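Local coordinates for protein transcription termination factor NusA (Planctomyces limnophilus, PDB 4MTN) that probably takes part in both termination and antitermination of transcription, binding the core RNA polymerase and nascent RNA, at residues V113-A124 with V127-R138; Q321-I332 with L343-L354. All coordinates share one frame; numbering follows the deposited sequence.

Overall arrangement
The two contacts sit in separate domains of an elongated chain, their centres 52 Å apart and their nearest atoms about 31 Å apart. Interaction 1 comes first along the sequence and belongs to the S1 RNA-binding domain, where strands 112-120, 124-128 and 133-137 make up part of the five-stranded sheet of its OB-type fold. Interaction 2 lies on the far side of the chain's centre, in the helix-hairpin-helix region, and joins helix 316-330 to helices 337-345 and 351-355. The NusA-like KH domain falls between them in sequence. They share no strand or helix, so each lies within its own module in a factor built as a string of modules.

Interaction 1: residues V113-A124 with V127-R138; sequences VSGTVTRNEGSA and VNIGKAEAILPR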
loop_
_atom_site.group_PDB
_atom_site.type_symbol
_atom_site.label_atom_id
_atom_site.label_comp_id
_atom_site.label_asym_id
_atom_site.label_seq_id
_atom_site.Cartn_x
_atom_site.Cartn_y
_atom_site.Cartn_z
ATOM N N VAL A 113 10.775 8.968 -6.615
ATOM C CA VAL A 113 11.878 8.758 -7.541
ATOM C C VAL A 113 11.463 9.296 -8.906
ATOM O O VAL A 113 10.300 9.188 -9.290
ATOM C CB VAL A 113 12.267 7.263 -7.633
ATOM C CG1 VAL A 113 13.308 7.034 -8.714
ATOM C CG2 VAL A 113 12.789 6.770 -6.292
ATOM N N SER A 114 12.406 9.891 -9.631
ATOM C CA SER A 114 12.106 10.476 -10.931
ATOM C C SER A 114 12.817 9.737 -12.060
ATOM O O SER A 114 13.844 9.093 -11.846
ATOM C CB SER A 114 12.491 11.956 -10.953
ATOM O OG SER A 114 12.248 12.522 -12.230
ATOM N N GLY A 115 12.257 9.828 -13.261
ATOM C CA GLY A 115 12.840 9.190 -14.425
ATOM C C GLY A 115 12.155 9.594 -15.716
ATOM O O GLY A 115 11.340 10.517 -15.734
ATOM N N THR A 116 12.490 8.902 -16.800
ATOM C CA THR A 116 11.888 9.180 -18.098
ATOM C C THR A 116 11.145 7.961 -18.635
ATOM O O THR A 116 11.614 6.831 -18.509
ATOM C CB THR A 116 12.944 9.619 -19.130
ATOM O OG1 THR A 116 13.975 8.627 -19.214
ATOM C CG2 THR A 116 13.558 10.951 -18.729
ATOM N N VAL A 117 9.983 8.200 -19.232
ATOM C CA VAL A 117 9.185 7.128 -19.812
ATOM C C VAL A 117 9.853 6.577 -21.068
ATOM O O VAL A 117 10.231 7.332 -21.962
ATOM C CB VAL A 117 7.762 7.609 -20.157
ATOM C CG1 VAL A 117 6.982 6.509 -20.860
ATOM C CG2 VAL A 117 7.037 8.066 -18.899
ATOM N N THR A 118 10.004 5.257 -21.126
ATOM C CA THR A 118 10.617 4.608 -22.279
ATOM C C THR A 118 9.563 3.929 -23.147
ATOM O O THR A 118 9.300 4.360 -24.270
ATOM C CB THR A 118 11.666 3.567 -21.848
ATOM O OG1 THR A 118 11.015 2.471 -21.196
ATOM C CG2 THR A 118 12.676 4.190 -20.897
ATOM N N ARG A 119 8.965 2.864 -22.623
ATOM C CA ARG A 119 7.907 2.152 -23.330
ATOM C C ARG A 119 6.583 2.284 -22.590
ATOM O O ARG A 119 6.532 2.167 -21.366
ATOM C CB ARG A 119 8.266 0.673 -23.501
ATOM C CG ARG A 119 9.439 0.413 -24.432
ATOM C CD ARG A 119 9.122 0.842 -25.856
ATOM N NE ARG A 119 10.185 0.471 -26.787
ATOM C CZ ARG A 119 10.173 0.752 -28.085
ATOM N NH1 ARG A 119 9.151 1.412 -28.614
ATOM N NH2 ARG A 119 11.183 0.374 -28.858
ATOM N N ASN A 120 5.513 2.530 -23.338
ATOM C CA ASN A 120 4.189 2.634 -22.743
ATOM C C ASN A 120 3.185 1.722 -23.437
ATOM O O ASN A 120 2.810 1.956 -24.585
ATOM C CB ASN A 120 3.704 4.087 -22.799
ATOM C CG ASN A 120 2.452 4.326 -21.971
ATOM O OD1 ASN A 120 1.851 3.392 -21.441
ATOM N ND2 ASN A 120 2.050 5.587 -21.863
ATOM N N GLU A 121 2.751 0.683 -22.730
ATOM C CA GLU A 121 1.626 -0.129 -23.173
ATOM C C GLU A 121 0.422 0.156 -22.285
ATOM O O GLU A 121 0.501 0.967 -21.363
ATOM C CB GLU A 121 1.970 -1.624 -23.159
ATOM C CG GLU A 121 2.710 -2.105 -21.922
ATOM C CD GLU A 121 4.216 -2.036 -22.080
ATOM O OE1 GLU A 121 4.683 -1.607 -23.155
ATOM O OE2 GLU A 121 4.934 -2.415 -21.129
ATOM N N GLY A 122 -0.691 -0.515 -22.559
ATOM C CA GLY A 122 -1.889 -0.332 -21.762
ATOM C C GLY A 122 -1.715 -0.884 -20.361
ATOM O O GLY A 122 -2.171 -0.289 -19.387
ATOM N N SER A 123 -1.037 -2.023 -20.267
ATOM C CA SER A 123 -0.880 -2.730 -19.001
ATOM C C SER A 123 0.106 -2.059 -18.048
ATOM O O SER A 123 -0.137 -1.995 -16.842
ATOM C CB SER A 123 -0.441 -4.172 -19.264
ATOM O OG SER A 123 0.709 -4.211 -20.092
ATOM N N ALA A 124 1.220 -1.563 -18.578
ATOM C CA ALA A 124 2.254 -0.984 -17.726
ATOM C C ALA A 124 3.095 0.075 -18.434
ATOM O O ALA A 124 3.122 0.149 -19.662
ATOM C CB ALA A 124 3.153 -2.084 -17.184
ATOM N N VAL A 127 9.710 3.063 -16.854
ATOM C CA VAL A 127 10.367 4.331 -16.555
ATOM C C VAL A 127 11.856 4.139 -16.285
ATOM O O VAL A 127 12.246 3.296 -15.476
ATOM C CB VAL A 127 9.720 5.019 -15.336
ATOM C CG1 VAL A 127 10.408 6.343 -15.044
ATOM C CG2 VAL A 127 8.231 5.222 -15.571
ATOM N N ASN A 128 12.686 4.925 -16.963
ATOM C CA ASN A 128 14.129 4.853 -16.767
ATOM C C ASN A 128 14.615 5.875 -15.749
ATOM O O ASN A 128 14.600 7.076 -16.005
ATOM C CB ASN A 128 14.861 5.060 -18.094
ATOM C CG ASN A 128 16.368 5.086 -17.929
ATOM O OD1 ASN A 128 16.920 4.423 -17.050
ATOM N ND2 ASN A 128 17.043 5.856 -18.775
ATOM N N ILE A 129 15.055 5.383 -14.596
ATOM C CA ILE A 129 15.582 6.241 -13.543
ATOM C C ILE A 129 17.104 6.323 -13.652
ATOM O O ILE A 129 17.774 6.919 -12.811
ATOM C CB ILE A 129 15.155 5.740 -12.156
ATOM C CG1 ILE A 129 15.707 4.338 -11.897
ATOM C CG2 ILE A 129 13.633 5.734 -12.054
ATOM C CD1 ILE A 129 14.979 3.586 -10.799
ATOM N N GLY A 130 17.629 5.697 -14.700
ATOM C CA GLY A 130 19.019 5.828 -15.103
ATOM C C GLY A 130 19.979 4.812 -14.519
ATOM O O GLY A 130 21.006 4.511 -15.127
ATOM N N LYS A 131 19.657 4.277 -13.346
ATOM C CA LYS A 131 20.379 3.123 -12.826
ATOM C C LYS A 131 19.793 1.835 -13.390
ATOM O O LYS A 131 20.522 0.917 -13.768
ATOM C CB LYS A 131 20.351 3.104 -11.299
ATOM C CG LYS A 131 21.252 4.147 -10.659
ATOM C CD LYS A 131 21.284 4.002 -9.149
ATOM C CE LYS A 131 22.312 4.933 -8.528
ATOM N NZ LYS A 131 23.697 4.623 -8.984
ATOM N N ALA A 132 18.465 1.784 -13.439
ATOM C CA ALA A 132 17.747 0.603 -13.902
ATOM C C ALA A 132 16.353 0.978 -14.391
ATOM O O ALA A 132 15.858 2.068 -14.105
ATOM C CB ALA A 132 17.660 -0.435 -12.795
ATOM N N GLU A 133 15.725 0.073 -15.134
ATOM C CA GLU A 133 14.371 0.298 -15.629
ATOM C C GLU A 133 13.331 -0.107 -14.588
ATOM O O GLU A 133 13.375 -1.211 -14.047
ATOM C CB GLU A 133 14.138 -0.475 -16.930
ATOM C CG GLU A 133 15.025 -0.035 -18.085
ATOM C CD GLU A 133 14.654 1.335 -18.625
ATOM O OE1 GLU A 133 13.522 1.793 -18.365
ATOM O OE2 GLU A 133 15.496 1.952 -19.311
ATOM N N ALA A 134 12.400 0.799 -14.311
ATOM C CA ALA A 134 11.319 0.525 -13.372
ATOM C C ALA A 134 9.987 0.471 -14.109
ATOM O O ALA A 134 9.816 1.120 -15.141
ATOM C CB ALA A 134 11.282 1.578 -12.280
ATOM N N ILE A 135 9.045 -0.306 -13.585
ATOM C CA ILE A 135 7.744 -0.430 -14.227
ATOM C C ILE A 135 6.621 0.143 -13.367
ATOM O O ILE A 135 6.620 0.001 -12.142
ATOM C CB ILE A 135 7.423 -1.903 -14.577
ATOM C CG1 ILE A 135 7.553 -2.807 -13.347
ATOM C CG2 ILE A 135 8.333 -2.394 -15.693
ATOM C CD1 ILE A 135 6.230 -3.140 -12.679
ATOM N N LEU A 136 5.675 0.805 -14.024
ATOM C CA LEU A 136 4.476 1.303 -13.367
ATOM C C LEU A 136 3.254 0.560 -13.906
ATOM O O LEU A 136 2.829 0.797 -15.037
ATOM C CB LEU A 136 4.335 2.811 -13.585
ATOM C CG LEU A 136 3.091 3.511 -13.035
ATOM C CD1 LEU A 136 3.028 3.401 -11.521
ATOM C CD2 LEU A 136 3.067 4.971 -13.469
ATOM N N PRO A 137 2.687 -0.347 -13.097
ATOM C CA PRO A 137 1.527 -1.150 -13.498
ATOM C C PRO A 137 0.224 -0.351 -13.504
ATOM O O PRO A 137 0.167 0.726 -12.910
ATOM C CB PRO A 137 1.485 -2.254 -12.437
ATOM C CG PRO A 137 2.124 -1.645 -11.241
ATOM C CD PRO A 137 3.187 -0.721 -11.761
ATOM N N ARG A 138 -0.798 -0.882 -14.174
ATOM C CA ARG A 138 -2.110 -0.239 -14.254
ATOM C C ARG A 138 -2.678 0.128 -12.889
ATOM O O ARG A 138 -3.138 1.251 -12.681
ATOM C CB ARG A 138 -3.108 -1.147 -14.975
ATOM C CG ARG A 138 -3.161 -0.973 -16.479
ATOM C CD ARG A 138 -4.336 -1.742 -17.064
ATOM N NE ARG A 138 -4.228 -3.177 -16.811
ATOM C CZ ARG A 138 -4.068 -4.094 -17.760
ATOM N NH1 ARG A 138 -4.012 -3.732 -19.034
ATOM N NH2 ARG A 138 -3.978 -5.377 -17.436
#
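Thr-116 and Asn-128 pair their backbones in the beta hairpin of strands 112-120 and 124-128, which opens the OB-type sheet of the S1 domain. Their peptide groups bond both ways: Thr-116 N gives to Asn-128 O at 2.9 Å, and Asn-128 N returns a straighter bond to Thr-116 O at 2.7 Å. The two side chains lie alongside each other, pointing the same way from the sheet. On its other face Val-117 and Val-127 form the next, non-hydrogen-bonded antiparallel pair, and both rest on Ile-153 of strand 152-162, which also bonds to the backbone of Gly-115 and so continues the sheet beyond strand 112-120.

Toward the hairpin's open end Ile-129 lays its CG2 branch 3.6 Å from Val-113 CG1, while its side chain also touches Tyr-105 of helix 87-105. Glu-133, on the third strand, comes from the opposite direction to Thr-118 and brings OE1 within 3.6 Å of Thr-118 CG2. The threonine hydroxyl is used elsewhere: with chi1 at 68°, OG1 sits between the backbone N and the carbonyl carbon and is hydrogen-bonded to Thr-126 O.

Ala-124, at the start of strand 124-128, pairs with Pro-137 of strand 133-137, the neighbouring strand of the sheet, as a non-hydrogen-bonded antiparallel pair, followed by a weak bond from Arg-138 N to Ser-123 O. A bend at chi3 (-61°) folds the arginine back, so that its guanidinium lies with one face over Ser-123 CA.

An Asx turn holds the bend after Asn-128: OD1 accepts from Gly-130 N at 2.8 Å, the donor standing 61° out of the side-chain amide plane.

Interaction 2: residues Q321-I332 with L343-L354; sequences QLDQAVVAYSQI and LVSQGFLSFEDL
Tyr-329 of helix 316-330 is the knob that fits a hole made by Leu-343, Val-344, Phe-351 and Leu-354 in the helix-hairpin-helix region. At CB its torsion sets CG anti to the carbonyl carbon (chi1 -72°), and the ring runs in between helix 337-345 and helix 351-355. CD2 is the atom facing the first of these, 4.0 Å from Val-344 CG2 and near Leu-343 CD1. On the other flank CD1 and CE1 meet Leu-354 CD2, a methyl lying over one ring face in a CH-pi contact 4.1 Å from the centroid.

The edge of the ring that carries CD1 and CE1 points at the face of Phe-351. This is a T-shaped pair, with centroids 5.6 Å apart and planes at 85°. Further out, CE2 passes the carbonyl oxygen of Phe-348. At the tip OH donates to Ser-350 O, which lies in the ring plane, though the modelled length of this bond is doubtfully short; Leu-349 O is also close to OH. The hydroxyl probably links the helix to the connection between the two shorter helices.

Phe-351 in turn packs its ring edge against Ile-332 CD1, and its CE2 lies 3.7 Å from Ala-328 CB. Val-344 is the reciprocal knob, seated among Leu-322, Ala-325, Val-326 and Tyr-329, with CG2 3.6 Å from Ala-325 CB. Leu-349 extends this apolar patch, its CD1 reaching Gln-321 CG at 3.6 Å.

Earlier in the same connection, Gly-347 closes helix 337-345 in a Schellman motif. Asp-353, salt-bridged through OD1 to Arg-278, holds the backbone that leads into its own helix: its OD2 accepts from Ser-350 N at 3.3 Å, from above the carboxylate plane.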
loop_
_atom_site.group_PDB
_atom_site.type_symbol
_atom_site.label_atom_id
_atom_site.label_comp_id
_atom_site.label_asym_id
_atom_site.label_seq_id
_atom_site.Cartn_x
_atom_site.Cartn_y
_atom_site.Cartn_z
ATOM N N GLN A 321 -34.717 1.679 13.164
ATOM C CA GLN A 321 -33.774 0.579 12.996
ATOM C C GLN A 321 -33.638 -0.229 14.284
ATOM O O GLN A 321 -33.471 -1.447 14.246
ATOM C CB GLN A 321 -32.405 1.107 12.562
ATOM C CG GLN A 321 -31.604 0.138 11.714
ATOM C CD GLN A 321 -32.030 0.153 10.260
ATOM O OE1 GLN A 321 -32.555 1.151 9.766
ATOM N NE2 GLN A 321 -31.807 -0.957 9.565
ATOM N N LEU A 322 -33.711 0.455 15.422
ATOM C CA LEU A 322 -33.593 -0.198 16.722
ATOM C C LEU A 322 -34.806 -1.076 17.015
ATOM O O LEU A 322 -34.672 -2.168 17.564
ATOM C CB LEU A 322 -33.422 0.839 17.836
ATOM C CG LEU A 322 -32.277 1.849 17.710
ATOM C CD1 LEU A 322 -32.290 2.826 18.874
ATOM C CD2 LEU A 322 -30.930 1.155 17.603
ATOM N N ASP A 323 -35.987 -0.590 16.645
ATOM C CA ASP A 323 -37.231 -1.312 16.891
ATOM C C ASP A 323 -37.319 -2.592 16.068
ATOM O O ASP A 323 -37.722 -3.638 16.572
ATOM C CB ASP A 323 -38.438 -0.418 16.589
ATOM C CG ASP A 323 -38.570 0.736 17.562
ATOM O OD1 ASP A 323 -38.239 0.554 18.753
ATOM O OD2 ASP A 323 -39.006 1.827 17.136
ATOM N N GLN A 324 -36.939 -2.500 14.798
ATOM C CA GLN A 324 -37.015 -3.641 13.893
ATOM C C GLN A 324 -35.947 -4.683 14.205
ATOM O O GLN A 324 -36.164 -5.879 14.015
ATOM C CB GLN A 324 -36.885 -3.180 12.440
ATOM C CG GLN A 324 -38.016 -2.277 11.976
ATOM C CD GLN A 324 -37.830 -1.798 10.549
ATOM O OE1 GLN A 324 -36.933 -2.253 9.841
ATOM N NE2 GLN A 324 -38.681 -0.872 10.122
ATOM N N ALA A 325 -34.796 -4.224 14.686
ATOM C CA ALA A 325 -33.680 -5.118 14.986
ATOM C C ALA A 325 -34.000 -6.048 16.155
ATOM O O ALA A 325 -33.565 -7.200 16.176
ATOM C CB ALA A 325 -32.425 -4.315 15.278
ATOM N N VAL A 326 -34.761 -5.546 17.123
ATOM C CA VAL A 326 -35.162 -6.351 18.273
ATOM C C VAL A 326 -36.154 -7.434 17.858
ATOM O O VAL A 326 -36.020 -8.596 18.249
ATOM C CB VAL A 326 -35.789 -5.483 19.382
ATOM C CG1 VAL A 326 -36.269 -6.354 20.533
ATOM C CG2 VAL A 326 -34.792 -4.450 19.875
ATOM N N VAL A 327 -37.146 -7.047 17.063
ATOM C CA VAL A 327 -38.155 -7.983 16.577
ATOM C C VAL A 327 -37.527 -9.034 15.666
ATOM O O VAL A 327 -37.889 -10.211 15.714
ATOM C CB VAL A 327 -39.282 -7.251 15.818
ATOM C CG1 VAL A 327 -40.348 -8.236 15.360
ATOM C CG2 VAL A 327 -39.895 -6.172 16.695
ATOM N N ALA A 328 -36.575 -8.604 14.844
ATOM C CA ALA A 328 -35.895 -9.503 13.920
ATOM C C ALA A 328 -35.044 -10.529 14.663
ATOM O O ALA A 328 -35.077 -11.718 14.346
ATOM C CB ALA A 328 -35.037 -8.711 12.945
ATOM N N TYR A 329 -34.287 -10.063 15.651
ATOM C CA TYR A 329 -33.408 -10.938 16.422
ATOM C C TYR A 329 -34.197 -11.906 17.299
ATOM O O TYR A 329 -33.726 -13.000 17.605
ATOM C CB TYR A 329 -32.454 -10.111 17.288
ATOM C CG TYR A 329 -31.366 -9.407 16.511
ATOM C CD1 TYR A 329 -31.042 -9.798 15.218
ATOM C CD2 TYR A 329 -30.657 -8.352 17.072
ATOM C CE1 TYR A 329 -30.045 -9.157 14.506
ATOM C CE2 TYR A 329 -29.660 -7.704 16.367
ATOM C CZ TYR A 329 -29.358 -8.111 15.085
ATOM O OH TYR A 329 -28.366 -7.470 14.381
ATOM N N SER A 330 -35.400 -11.498 17.694
ATOM C CA SER A 330 -36.245 -12.324 18.551
ATOM C C SER A 330 -36.791 -13.542 17.810
ATOM O O SER A 330 -37.189 -14.529 18.432
ATOM C CB SER A 330 -37.401 -11.496 19.116
ATOM O OG SER A 330 -36.916 -10.411 19.886
ATOM N N GLN A 331 -36.813 -13.465 16.483
ATOM C CA GLN A 331 -37.268 -14.577 15.654
ATOM C C GLN A 331 -36.366 -15.792 15.827
ATOM O O GLN A 331 -36.827 -16.933 15.783
ATOM C CB GLN A 331 -37.316 -14.169 14.180
ATOM C CG GLN A 331 -38.481 -13.267 13.815
ATOM C CD GLN A 331 -38.526 -12.956 12.333
ATOM O OE1 GLN A 331 -37.489 -12.856 11.676
ATOM N NE2 GLN A 331 -39.731 -12.807 11.795
ATOM N N ILE A 332 -35.077 -15.536 16.020
ATOM C CA ILE A 332 -34.109 -16.604 16.235
ATOM C C ILE A 332 -34.337 -17.283 17.579
ATOM O O ILE A 332 -34.297 -16.631 18.623
ATOM C CB ILE A 332 -32.662 -16.075 16.182
ATOM C CG1 ILE A 332 -32.389 -15.391 14.842
ATOM C CG2 ILE A 332 -31.673 -17.206 16.422
ATOM C CD1 ILE A 332 -31.009 -14.779 14.741
ATOM N N LEU A 343 -28.019 -6.738 22.122
ATOM C CA LEU A 343 -27.299 -6.670 20.855
ATOM C C LEU A 343 -27.536 -5.334 20.161
ATOM O O LEU A 343 -26.599 -4.699 19.678
ATOM C CB LEU A 343 -27.724 -7.817 19.935
ATOM C CG LEU A 343 -27.316 -9.231 20.354
ATOM C CD1 LEU A 343 -28.062 -10.263 19.525
ATOM C CD2 LEU A 343 -25.813 -9.414 20.215
ATOM N N VAL A 344 -28.798 -4.918 20.119
ATOM C CA VAL A 344 -29.189 -3.673 19.467
ATOM C C VAL A 344 -28.586 -2.464 20.177
ATOM O O VAL A 344 -28.171 -1.496 19.537
ATOM C CB VAL A 344 -30.725 -3.531 19.417
ATOM C CG1 VAL A 344 -31.125 -2.229 18.753
ATOM C CG2 VAL A 344 -31.335 -4.708 18.681
ATOM N N SER A 345 -28.526 -2.535 21.502
ATOM C CA SER A 345 -27.961 -1.458 22.304
ATOM C C SER A 345 -26.459 -1.318 22.072
ATOM O O SER A 345 -25.883 -0.253 22.302
ATOM C CB SER A 345 -28.237 -1.697 23.788
ATOM O OG SER A 345 -27.545 -2.841 24.259
ATOM N N GLN A 346 -25.831 -2.398 21.619
ATOM C CA GLN A 346 -24.391 -2.408 21.395
ATOM C C GLN A 346 -24.030 -2.105 19.940
ATOM O O GLN A 346 -22.858 -2.139 19.564
ATOM C CB GLN A 346 -23.800 -3.753 21.816
ATOM C CG GLN A 346 -22.385 -3.653 22.354
ATOM C CD GLN A 346 -22.320 -2.948 23.695
ATOM O OE1 GLN A 346 -23.293 -2.934 24.450
ATOM N NE2 GLN A 346 -21.169 -2.358 23.998
ATOM N N GLY A 347 -25.040 -1.813 19.124
ATOM C CA GLY A 347 -24.808 -1.397 17.752
ATOM C C GLY A 347 -25.129 -2.422 16.680
ATOM O O GLY A 347 -24.924 -2.167 15.493
ATOM N N PHE A 348 -25.636 -3.580 17.090
ATOM C CA PHE A 348 -26.017 -4.618 16.137
ATOM C C PHE A 348 -27.434 -4.384 15.625
ATOM O O PHE A 348 -28.388 -4.363 16.401
ATOM C CB PHE A 348 -25.902 -6.003 16.775
ATOM C CG PHE A 348 -24.501 -6.375 17.162
ATOM C CD1 PHE A 348 -23.677 -7.044 16.272
ATOM C CD2 PHE A 348 -24.004 -6.051 18.413
ATOM C CE1 PHE A 348 -22.387 -7.385 16.624
ATOM C CE2 PHE A 348 -22.714 -6.390 18.769
ATOM C CZ PHE A 348 -21.904 -7.056 17.872
ATOM N N LEU A 349 -27.563 -4.209 14.314
ATOM C CA LEU A 349 -28.853 -3.890 13.712
ATOM C C LEU A 349 -29.321 -4.980 12.753
ATOM O O LEU A 349 -30.336 -5.633 12.993
ATOM C CB LEU A 349 -28.780 -2.545 12.987
ATOM C CG LEU A 349 -28.443 -1.348 13.880
ATOM C CD1 LEU A 349 -28.263 -0.084 13.052
ATOM C CD2 LEU A 349 -29.515 -1.153 14.943
ATOM N N SER A 350 -28.582 -5.169 11.665
ATOM C CA SER A 350 -28.936 -6.175 10.671
ATOM C C SER A 350 -28.435 -7.558 11.074
ATOM O O SER A 350 -27.779 -7.714 12.105
ATOM C CB SER A 350 -28.372 -5.793 9.302
ATOM O OG SER A 350 -26.956 -5.750 9.326
ATOM N N PHE A 351 -28.741 -8.559 10.253
ATOM C CA PHE A 351 -28.281 -9.920 10.503
ATOM C C PHE A 351 -26.829 -10.080 10.071
ATOM O O PHE A 351 -26.137 -10.995 10.515
ATOM C CB PHE A 351 -29.167 -10.935 9.778
ATOM C CG PHE A 351 -30.499 -11.155 10.438
ATOM C CD1 PHE A 351 -30.631 -12.057 11.482
ATOM C CD2 PHE A 351 -31.621 -10.457 10.019
ATOM C CE1 PHE A 351 -31.853 -12.260 12.093
ATOM C CE2 PHE A 351 -32.846 -10.657 10.627
ATOM C CZ PHE A 351 -32.963 -11.560 11.666
ATOM N N GLU A 352 -26.377 -9.182 9.202
ATOM C CA GLU A 352 -24.983 -9.154 8.778
ATOM C C GLU A 352 -24.081 -8.834 9.962
ATOM O O GLU A 352 -23.017 -9.433 10.126
ATOM C CB GLU A 352 -24.773 -8.125 7.663
ATOM C CG GLU A 352 -25.297 -8.547 6.296
ATOM C CD GLU A 352 -26.811 -8.475 6.186
ATOM O OE1 GLU A 352 -27.464 -7.994 7.136
ATOM O OE2 GLU A 352 -27.350 -8.902 5.143
ATOM N N ASP A 353 -24.520 -7.890 10.787
ATOM C CA ASP A 353 -23.760 -7.474 11.958
ATOM C C ASP A 353 -23.709 -8.584 13.000
ATOM O O ASP A 353 -22.715 -8.739 13.709
ATOM C CB ASP A 353 -24.366 -6.209 12.571
ATOM C CG ASP A 353 -24.534 -5.094 11.558
ATOM O OD1 ASP A 353 -23.763 -5.056 10.577
ATOM O OD2 ASP A 353 -25.439 -4.253 11.746
ATOM N N LEU A 354 -24.789 -9.350 13.091
ATOM C CA LEU A 354 -24.876 -10.426 14.068
ATOM C C LEU A 354 -24.039 -11.627 13.643
ATOM O O LEU A 354 -23.476 -12.328 14.480
ATOM C CB LEU A 354 -26.333 -10.844 14.276
ATOM C CG LEU A 354 -26.588 -11.903 15.350
ATOM C CD1 LEU A 354 -25.955 -11.491 16.670
ATOM C CD2 LEU A 354 -28.079 -12.146 15.520
#